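Local structure of uncharacterized protein (Parabacteroides merdae, 4R7F) at residues I14-V19 / A288-V293; A87-I90 / Q95-N98; N151-T156 / H160-F165. The protein is of unknown function but combines immunoglobulin-like beta-sandwich domains, the first of them related to the first domain of type 9 secretion system plug proteins. All coordinates share one frame; numbering follows the deposited sequence.

Starting from the N terminus, strand 14-21 opens interaction 1, which is not closed until residues 288-293, with 268 residues between; both other contacts fall within that span. Interaction 2 closes a hairpin, strands 86-88 and 96-103 joined by 89-95, at one edge of the same four-stranded sheet that has strand 14-21 at its other edge. Interaction 3 follows in series, fastening the 151-156 loop to strand 160-168 of a separate sheet. Interactions 1 and 2 touch: Ala288 O lies 2.6 Å from Tyr96 OH, and the rings of Tyr96 and Tyr290 meet edge-to-face. Interaction 1, Tyr96 alongside, joins the first domain's sheet to strand 290-298. Interaction 3 is remote, its centre about 37 and 47 Å from theirs.

Interaction 1: residues I14-V19 / A288-V293; sequences IKTLQV and ADYYIV
Lys15 meets Tyr290 through the base of its side chain: CB lies 3.3 Å from Tyr290 OH and 3.6 Å from Tyr290 CE2, an oblique approach to the ring. With CG anti to the carbonyl carbon (chi1 -60°) and bends at chi2 and chi4, the rest of the chain turns away, and NZ reaches Lys12 O in a weak hydrogen bond. Thr16 follows with phi/psi of 62/45, a left-handed conformation that interrupts the extended run. From here its OG1 comes near the plane of the Tyr290 ring, at the edge, and sits 2.7 Å from Tyr290 OH; the two hydroxyls are hydrogen-bonded, the proton's place being unsettled. Tyr290 OH has a stronger partner in Asp44 on the neighbouring strand 39-46. At the other end of this tyrosine, Asp289 OD1 accepts a hydrogen bond from the Tyr290 backbone N at 2.7 Å. The backbones stay well apart, the nearest CA atoms, of Lys15 and Tyr290, being 9.6 Å from each other, and one ring bridges the gap. Side chains without strand pairing thus join the four-stranded sheet of the first domain, consistent with an immunoglobulin-like sandwich, to the sheet holding strand 290-298.

Interaction 2: residues A87-I90 / Q95-N98; sequences ANSI and QYSN
Ser89 and Tyr96 meet as a methylene over a ring: Ser89 CB stands 3.5 Å from the centroid of the Tyr96 ring and only 11° off its normal, a centred CH-pi contact. The same serine is tied down by its backbone, Ser89 N donating to Tyr96 O at 2.7 Å. Its OG, placed between the backbone N and the carbonyl carbon (chi1 66°), turns back to that oxygen as well, but at 3.2 Å from Tyr96 O the bond is weak, and the same hydroxyl also makes a weak bond with Thr92 OG1.

Ala87 contributes through its backbone. It forms the hydrogen-bonded antiparallel pair with Asn98: Ala87 N reaches Asn98 O at 3.0 Å, and Asn98 N returns to Ala87 O at 2.8 Å with a nearly straight N-H...O angle of 171°. Beside this, Ser97 CA approaches Ala87 O at 3.3 Å in a CA-H...O contact. These bonds define a beta hairpin at the edge of a four-stranded antiparallel sheet, and the bond from Ser89 N carries the pairing one step past the end of strand 86-88.

The Tyr96 side chain is held at its far end too, where OH bonds to Ala288 O; nearer its base, the ring also meets Tyr290. Were the ring cut back to an alanine here, Ser89 CB would probably lose the surface it rests on, and Ala288 O its hydroxyl partner. On the face bearing Asn88 and Ser97, a non-hydrogen-bonded pair, Ser97 OG is buried with no partner in the model.

Interaction 3: residues N151-T156 / H160-F165; sequences NTDIDT and HQQVSF
Gln162 grips a single residue, Asp153, with both ends of its amide. Asp153 N donates to Gln162 OE1 at 2.8 Å, lying in the carbonyl plane, while Gln162 NE2 donates to Asp153 OD2 at 2.9 Å. NE2 points to OD2 within the amide plane, but meets the carboxylate from well above its plane, the two planes being 77° apart. Gln162 gets there with CG anti to its backbone N (chi1 173°) and an extended chain beyond, which also carries OE1 close to Thr152 CA. Using two sites at once should hold the amide against rotation.

Thr152 and Asp155 shape the loop that is gripped. Thr152 OG1 accepts from Ile154 N at 3.0 Å, an ST turn, and donates to Asp155 OD1 at 2.7 Å, so this hydroxyl braces both the backbone and a carboxylate. The loop leads from strand 143-149 into strand 160-168, adjacent antiparallel members of a sheet ordered 143-149, 160-168, 207-219, 202-204, consistent with one of the immunoglobulin-like sandwiches of this protein, and folds back over the start of the second strand.

Asp155 in turn holds His160. Its OD2 accepts from His160 ND1 at 2.8 Å, with an N-H...O angle of 162°, in the ring plane of the histidine but well above the plane of the carboxylate. Ser159 N adds a weak bond to the same oxygen. Water 1 lies 2.8 Å from Asp155 OD1 and accepts from His160 N, linking this carboxylate to the strand's first peptide as well. One face of the imidazole carries Ile154 CD1, 4.1 Å from the ring centroid and almost on its normal, a CH-pi contact.

Interaction 1: residues I14-V19 / A288-V293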
loop_
_atom_site.group_PDB
_atom_site.type_symbol
_atom_site.label_atom_id
_atom_site.label_comp_id
_atom_site.label_asym_id
_atom_site.label_seq_id
_atom_site.Cartn_x
_atom_site.Cartn_y
_atom_site.Cartn_z
ATOM N N ILE A 14 -13.603 -6.084 30.462
ATOM C CA ILE A 14 -12.899 -6.493 29.241
ATOM C C ILE A 14 -12.395 -5.242 28.500
ATOM O O ILE A 14 -13.149 -4.302 28.263
ATOM C CB ILE A 14 -13.891 -7.316 28.336
ATOM C CG1 ILE A 14 -14.338 -8.605 29.041
ATOM C CG2 ILE A 14 -13.342 -7.612 26.946
ATOM C CD1 ILE A 14 -13.204 -9.532 29.410
ATOM N N LYS A 15 -11.132 -5.220 28.099
ATOM C CA LYS A 15 -10.604 -4.056 27.382
ATOM C C LYS A 15 -9.720 -4.516 26.266
ATOM O O LYS A 15 -9.200 -5.644 26.292
ATOM C CB LYS A 15 -9.784 -3.170 28.300
ATOM C CG LYS A 15 -10.532 -2.609 29.490
ATOM C CD LYS A 15 -11.539 -1.555 29.071
ATOM C CE LYS A 15 -12.110 -0.858 30.303
ATOM N NZ LYS A 15 -13.555 -0.483 30.191
ATOM N N THR A 16 -9.581 -3.643 25.271
ATOM C CA THR A 16 -8.556 -3.754 24.227
ATOM C C THR A 16 -8.763 -5.022 23.444
ATOM O O THR A 16 -7.825 -5.793 23.164
ATOM C CB THR A 16 -7.143 -3.647 24.853
ATOM O OG1 THR A 16 -7.129 -2.527 25.753
ATOM C CG2 THR A 16 -6.093 -3.455 23.802
ATOM N N LEU A 17 -10.025 -5.248 23.106
ATOM C CA LEU A 17 -10.377 -6.329 22.200
ATOM C C LEU A 17 -9.829 -6.030 20.810
ATOM O O LEU A 17 -10.156 -5.014 20.229
ATOM C CB LEU A 17 -11.872 -6.488 22.116
ATOM C CG LEU A 17 -12.373 -7.545 21.148
ATOM C CD1 LEU A 17 -11.968 -8.934 21.606
ATOM C CD2 LEU A 17 -13.886 -7.444 21.063
ATOM N N GLN A 18 -8.996 -6.934 20.309
ATOM C CA GLN A 18 -8.466 -6.882 18.963
ATOM C C GLN A 18 -8.800 -8.161 18.219
ATOM O O GLN A 18 -8.688 -9.261 18.765
ATOM C CB GLN A 18 -6.946 -6.754 18.995
ATOM C CG GLN A 18 -6.446 -5.520 19.714
ATOM C CD GLN A 18 -4.924 -5.431 19.749
ATOM O OE1 GLN A 18 -4.268 -5.800 20.744
ATOM N NE2 GLN A 18 -4.362 -4.930 18.678
ATOM N N VAL A 19 -9.209 -7.973 16.971
ATOM C CA VAL A 19 -9.404 -9.011 15.983
ATOM C C VAL A 19 -8.530 -8.696 14.752
ATOM O O VAL A 19 -8.733 -7.701 14.061
ATOM C CB VAL A 19 -10.879 -9.075 15.590
ATOM C CG1 VAL A 19 -11.113 -10.191 14.577
ATOM C CG2 VAL A 19 -11.730 -9.238 16.845
ATOM N N ALA A 288 2.232 -3.135 29.025
ATOM C CA ALA A 288 1.584 -1.833 28.836
ATOM C C ALA A 288 0.549 -1.601 29.916
ATOM O O ALA A 288 -0.232 -2.502 30.234
ATOM C CB ALA A 288 0.934 -1.779 27.483
ATOM N N ASP A 289 0.552 -0.404 30.478
ATOM C CA ASP A 289 -0.352 -0.046 31.567
ATOM C C ASP A 289 -1.635 0.580 30.971
ATOM O O ASP A 289 -1.702 0.819 29.759
ATOM C CB ASP A 289 0.387 0.943 32.513
ATOM C CG ASP A 289 -0.184 0.966 33.918
ATOM O OD1 ASP A 289 -1.278 0.378 34.134
ATOM O OD2 ASP A 289 0.452 1.585 34.809
ATOM N N TYR A 290 -2.626 0.844 31.824
ATOM C CA TYR A 290 -3.909 1.420 31.435
ATOM C C TYR A 290 -3.965 2.754 32.134
ATOM O O TYR A 290 -3.870 2.809 33.359
ATOM C CB TYR A 290 -5.134 0.549 31.877
ATOM C CG TYR A 290 -5.517 -0.576 30.899
ATOM C CD1 TYR A 290 -4.927 -1.837 30.968
ATOM C CD2 TYR A 290 -6.429 -0.362 29.898
ATOM C CE1 TYR A 290 -5.250 -2.845 30.075
ATOM C CE2 TYR A 290 -6.758 -1.362 28.989
ATOM C CZ TYR A 290 -6.176 -2.593 29.073
ATOM O OH TYR A 290 -6.529 -3.558 28.162
ATOM N N TYR A 291 -4.138 3.820 31.351
ATOM C CA TYR A 291 -4.220 5.180 31.855
ATOM C C TYR A 291 -5.592 5.727 31.470
ATOM O O TYR A 291 -6.218 5.235 30.537
ATOM C CB TYR A 291 -3.116 6.062 31.251
ATOM C CG TYR A 291 -1.661 5.697 31.596
ATOM C CD1 TYR A 291 -1.334 4.680 32.509
ATOM C CD2 TYR A 291 -0.605 6.387 31.008
ATOM C CE1 TYR A 291 -0.006 4.370 32.804
ATOM C CE2 TYR A 291 0.718 6.089 31.314
ATOM C CZ TYR A 291 1.017 5.084 32.213
ATOM O OH TYR A 291 2.337 4.785 32.497
ATOM N N ILE A 292 -6.073 6.727 32.196
ATOM C CA ILE A 292 -7.278 7.433 31.798
ATOM C C ILE A 292 -6.877 8.448 30.757
ATOM O O ILE A 292 -6.113 9.362 31.058
ATOM C CB ILE A 292 -7.919 8.229 32.937
ATOM C CG1 ILE A 292 -8.270 7.334 34.113
ATOM C CG2 ILE A 292 -9.179 8.926 32.447
ATOM C CD1 ILE A 292 -9.315 6.318 33.771
ATOM N N VAL A 293 -7.387 8.312 29.536
ATOM C CA VAL A 293 -7.077 9.310 28.515
ATOM C C VAL A 293 -8.226 10.287 28.324
ATOM O O VAL A 293 -9.356 9.873 28.191
ATOM C CB VAL A 293 -6.701 8.642 27.211
ATOM C CG1 VAL A 293 -6.307 9.674 26.176
ATOM C CG2 VAL A 293 -5.588 7.636 27.478
#

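Interaction 2: residues A87-I90 / Q95-N98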
loop_
_atom_site.group_PDB
_atom_site.type_symbol
_atom_site.label_atom_id
_atom_site.label_comp_id
_atom_site.label_asym_id
_atom_site.label_seq_id
_atom_site.Cartn_x
_atom_site.Cartn_y
_atom_site.Cartn_z
ATOM N N ALA A 87 -1.792 -14.691 30.160
ATOM C CA ALA A 87 -0.687 -14.238 31.000
ATOM C C ALA A 87 -1.060 -12.976 31.810
ATOM O O ALA A 87 -1.832 -12.120 31.351
ATOM C CB ALA A 87 0.522 -13.974 30.126
ATOM N N ASN A 88 -0.515 -12.869 33.019
ATOM C CA ASN A 88 -0.756 -11.722 33.884
ATOM C C ASN A 88 0.019 -10.498 33.424
ATOM O O ASN A 88 1.099 -10.640 32.824
ATOM C CB ASN A 88 -0.308 -12.029 35.311
ATOM C CG ASN A 88 -0.970 -13.263 35.877
ATOM O OD1 ASN A 88 -0.288 -14.199 36.287
ATOM N ND2 ASN A 88 -2.298 -13.282 35.882
ATOM N N SER A 89 -0.520 -9.309 33.721
ATOM C CA SER A 89 0.254 -8.064 33.579
ATOM C C SER A 89 1.521 -8.087 34.458
ATOM O O SER A 89 1.519 -8.671 35.546
ATOM C CB SER A 89 -0.583 -6.842 33.953
ATOM O OG SER A 89 -0.924 -6.832 35.329
ATOM N N ILE A 90 2.565 -7.411 33.984
ATOM C CA ILE A 90 3.812 -7.225 34.713
ATOM C C ILE A 90 4.148 -5.723 34.859
ATOM O O ILE A 90 4.266 -4.996 33.869
ATOM C CB ILE A 90 4.988 -7.886 33.946
ATOM C CG1 ILE A 90 4.677 -9.349 33.589
ATOM C CG2 ILE A 90 6.270 -7.802 34.771
ATOM C CD1 ILE A 90 5.290 -9.817 32.272
ATOM N N GLN A 95 -3.918 -3.618 37.096
ATOM C CA GLN A 95 -3.687 -5.037 36.918
ATOM C C GLN A 95 -4.704 -5.650 35.961
ATOM O O GLN A 95 -5.888 -5.298 35.952
ATOM C CB GLN A 95 -3.712 -5.759 38.260
ATOM C CG GLN A 95 -2.413 -5.608 39.030
ATOM C CD GLN A 95 -2.530 -6.113 40.447
ATOM O OE1 GLN A 95 -3.517 -6.753 40.808
ATOM N NE2 GLN A 95 -1.527 -5.822 41.263
ATOM N N TYR A 96 -4.212 -6.592 35.169
ATOM C CA TYR A 96 -5.012 -7.305 34.209
ATOM C C TYR A 96 -4.324 -8.596 33.783
ATOM O O TYR A 96 -3.110 -8.783 33.997
ATOM C CB TYR A 96 -5.242 -6.400 32.974
ATOM C CG TYR A 96 -3.998 -6.041 32.225
ATOM C CD1 TYR A 96 -3.516 -6.863 31.229
ATOM C CD2 TYR A 96 -3.299 -4.867 32.499
ATOM C CE1 TYR A 96 -2.365 -6.540 30.510
ATOM C CE2 TYR A 96 -2.151 -4.536 31.787
ATOM C CZ TYR A 96 -1.680 -5.386 30.781
ATOM O OH TYR A 96 -0.519 -5.088 30.041
ATOM N N SER A 97 -5.100 -9.474 33.152
ATOM C CA SER A 97 -4.544 -10.623 32.440
ATOM C C SER A 97 -4.855 -10.420 30.941
ATOM O O SER A 97 -5.851 -9.840 30.583
ATOM C CB SER A 97 -5.103 -11.965 32.967
ATOM O OG SER A 97 -5.324 -11.969 34.374
ATOM N N ASN A 98 -3.966 -10.893 30.088
ATOM C CA ASN A 98 -4.076 -10.772 28.658
ATOM C C ASN A 98 -4.304 -12.149 28.065
ATOM O O ASN A 98 -3.574 -13.085 28.385
ATOM C CB ASN A 98 -2.770 -10.192 28.117
ATOM C CG ASN A 98 -2.725 -10.160 26.620
ATOM O OD1 ASN A 98 -1.855 -10.785 25.992
ATOM N ND2 ASN A 98 -3.665 -9.415 26.029
#

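Interaction 3: residues N151-T156 / H160-F165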
loop_
_atom_site.group_PDB
_atom_site.type_symbol
_atom_site.label_atom_id
_atom_site.label_comp_id
_atom_site.label_asym_id
_atom_site.label_seq_id
_atom_site.Cartn_x
_atom_site.Cartn_y
_atom_site.Cartn_z
ATOM N N ASN A 151 -12.284 11.365 -8.303
ATOM C CA ASN A 151 -13.079 11.812 -9.408
ATOM C C ASN A 151 -14.240 10.890 -9.578
ATOM O O ASN A 151 -14.077 9.763 -10.044
ATOM C CB ASN A 151 -12.247 11.845 -10.691
ATOM C CG ASN A 151 -13.010 12.419 -11.853
ATOM O OD1 ASN A 151 -14.019 13.101 -11.680
ATOM N ND2 ASN A 151 -12.543 12.147 -13.034
ATOM N N THR A 152 -15.410 11.382 -9.196
ATOM C CA THR A 152 -16.611 10.581 -9.041
ATOM C C THR A 152 -17.647 11.024 -10.027
ATOM O O THR A 152 -17.448 11.968 -10.787
ATOM C CB THR A 152 -17.206 10.720 -7.624
ATOM O OG1 THR A 152 -17.982 11.923 -7.530
ATOM C CG2 THR A 152 -16.098 10.721 -6.587
ATOM N N ASP A 153 -18.766 10.335 -10.000
ATOM C CA ASP A 153 -19.876 10.679 -10.856
ATOM C C ASP A 153 -20.614 11.927 -10.439
ATOM O O ASP A 153 -21.339 12.467 -11.260
ATOM C CB ASP A 153 -20.868 9.528 -10.884
ATOM C CG ASP A 153 -20.276 8.271 -11.478
ATOM O OD1 ASP A 153 -19.322 8.390 -12.302
ATOM O OD2 ASP A 153 -20.795 7.186 -11.111
ATOM N N ILE A 154 -20.444 12.384 -9.192
ATOM C CA ILE A 154 -21.173 13.561 -8.712
ATOM C C ILE A 154 -20.309 14.769 -8.461
ATOM O O ILE A 154 -20.831 15.860 -8.218
ATOM C CB ILE A 154 -21.979 13.276 -7.418
ATOM C CG1 ILE A 154 -21.048 12.957 -6.239
ATOM C CG2 ILE A 154 -22.960 12.137 -7.681
ATOM C CD1 ILE A 154 -21.784 12.684 -4.942
ATOM N N ASP A 155 -18.999 14.569 -8.443
ATOM C CA ASP A 155 -18.064 15.670 -8.322
ATOM C C ASP A 155 -16.660 15.260 -8.807
ATOM O O ASP A 155 -16.437 14.107 -9.222
ATOM C CB ASP A 155 -18.052 16.226 -6.896
ATOM C CG ASP A 155 -17.457 15.243 -5.848
ATOM O OD1 ASP A 155 -17.038 14.117 -6.218
ATOM O OD2 ASP A 155 -17.403 15.631 -4.637
ATOM N N THR A 156 -15.733 16.207 -8.766
ATOM C CA THR A 156 -14.394 16.011 -9.299
ATOM C C THR A 156 -13.353 16.515 -8.307
ATOM O O THR A 156 -13.121 17.697 -8.190
ATOM C CB THR A 156 -14.222 16.730 -10.655
ATOM O OG1 THR A 156 -15.210 16.235 -11.560
ATOM C CG2 THR A 156 -12.813 16.490 -11.247
ATOM N N HIS A 160 -15.438 13.700 -2.208
ATOM C CA HIS A 160 -15.860 12.300 -2.203
ATOM C C HIS A 160 -14.838 11.377 -2.820
ATOM O O HIS A 160 -13.889 11.817 -3.482
ATOM C CB HIS A 160 -17.170 12.136 -2.963
ATOM C CG HIS A 160 -18.324 12.829 -2.332
ATOM N ND1 HIS A 160 -18.614 14.154 -2.561
ATOM C CD2 HIS A 160 -19.276 12.373 -1.486
ATOM C CE1 HIS A 160 -19.696 14.484 -1.879
ATOM N NE2 HIS A 160 -20.128 13.412 -1.234
ATOM N N GLN A 161 -15.052 10.093 -2.561
ATOM C CA GLN A 161 -14.319 9.013 -3.163
ATOM C C GLN A 161 -15.324 8.022 -3.724
ATOM O O GLN A 161 -16.341 7.752 -3.108
ATOM C CB GLN A 161 -13.394 8.346 -2.137
ATOM C CG GLN A 161 -12.053 9.042 -2.101
ATOM C CD GLN A 161 -11.192 8.723 -0.907
ATOM O OE1 GLN A 161 -11.346 7.707 -0.203
ATOM N NE2 GLN A 161 -10.253 9.595 -0.681
ATOM N N GLN A 162 -15.036 7.448 -4.882
ATOM C CA GLN A 162 -15.914 6.447 -5.447
ATOM C C GLN A 162 -15.156 5.160 -5.694
ATOM O O GLN A 162 -14.076 5.160 -6.276
ATOM C CB GLN A 162 -16.498 6.976 -6.748
ATOM C CG GLN A 162 -17.310 5.975 -7.561
ATOM C CD GLN A 162 -18.315 6.672 -8.508
ATOM O OE1 GLN A 162 -18.194 7.857 -8.803
ATOM N NE2 GLN A 162 -19.335 5.939 -8.931
ATOM N N VAL A 163 -15.761 4.065 -5.261
ATOM C CA VAL A 163 -15.250 2.712 -5.484
ATOM C C VAL A 163 -15.885 2.075 -6.706
ATOM O O VAL A 163 -17.092 2.160 -6.920
ATOM C CB VAL A 163 -15.629 1.808 -4.312
ATOM C CG1 VAL A 163 -15.105 0.406 -4.535
ATOM C CG2 VAL A 163 -15.090 2.394 -3.012
ATOM N N SER A 164 -15.055 1.402 -7.480
ATOM C CA SER A 164 -15.457 0.818 -8.754
ATOM C C SER A 164 -14.869 -0.571 -8.676
ATOM O O SER A 164 -13.718 -0.723 -8.248
ATOM C CB SER A 164 -14.841 1.586 -9.941
ATOM O OG SER A 164 -15.173 2.982 -9.992
ATOM N N PHE A 165 -15.641 -1.592 -9.033
ATOM C CA PHE A 165 -15.066 -2.939 -9.075
ATOM C C PHE A 165 -15.734 -3.897 -10.034
ATOM O O PHE A 165 -16.873 -3.695 -10.406
ATOM C CB PHE A 165 -14.954 -3.558 -7.671
ATOM C CG PHE A 165 -16.265 -4.000 -7.075
ATOM C CD1 PHE A 165 -17.055 -3.112 -6.357
ATOM C CD2 PHE A 165 -16.687 -5.304 -7.201
ATOM C CE1 PHE A 165 -18.254 -3.533 -5.786
ATOM C CE2 PHE A 165 -17.899 -5.721 -6.669
ATOM C CZ PHE A 165 -18.668 -4.836 -5.946
HETATM O O HOH W 1 -14.493 14.266 -4.996
#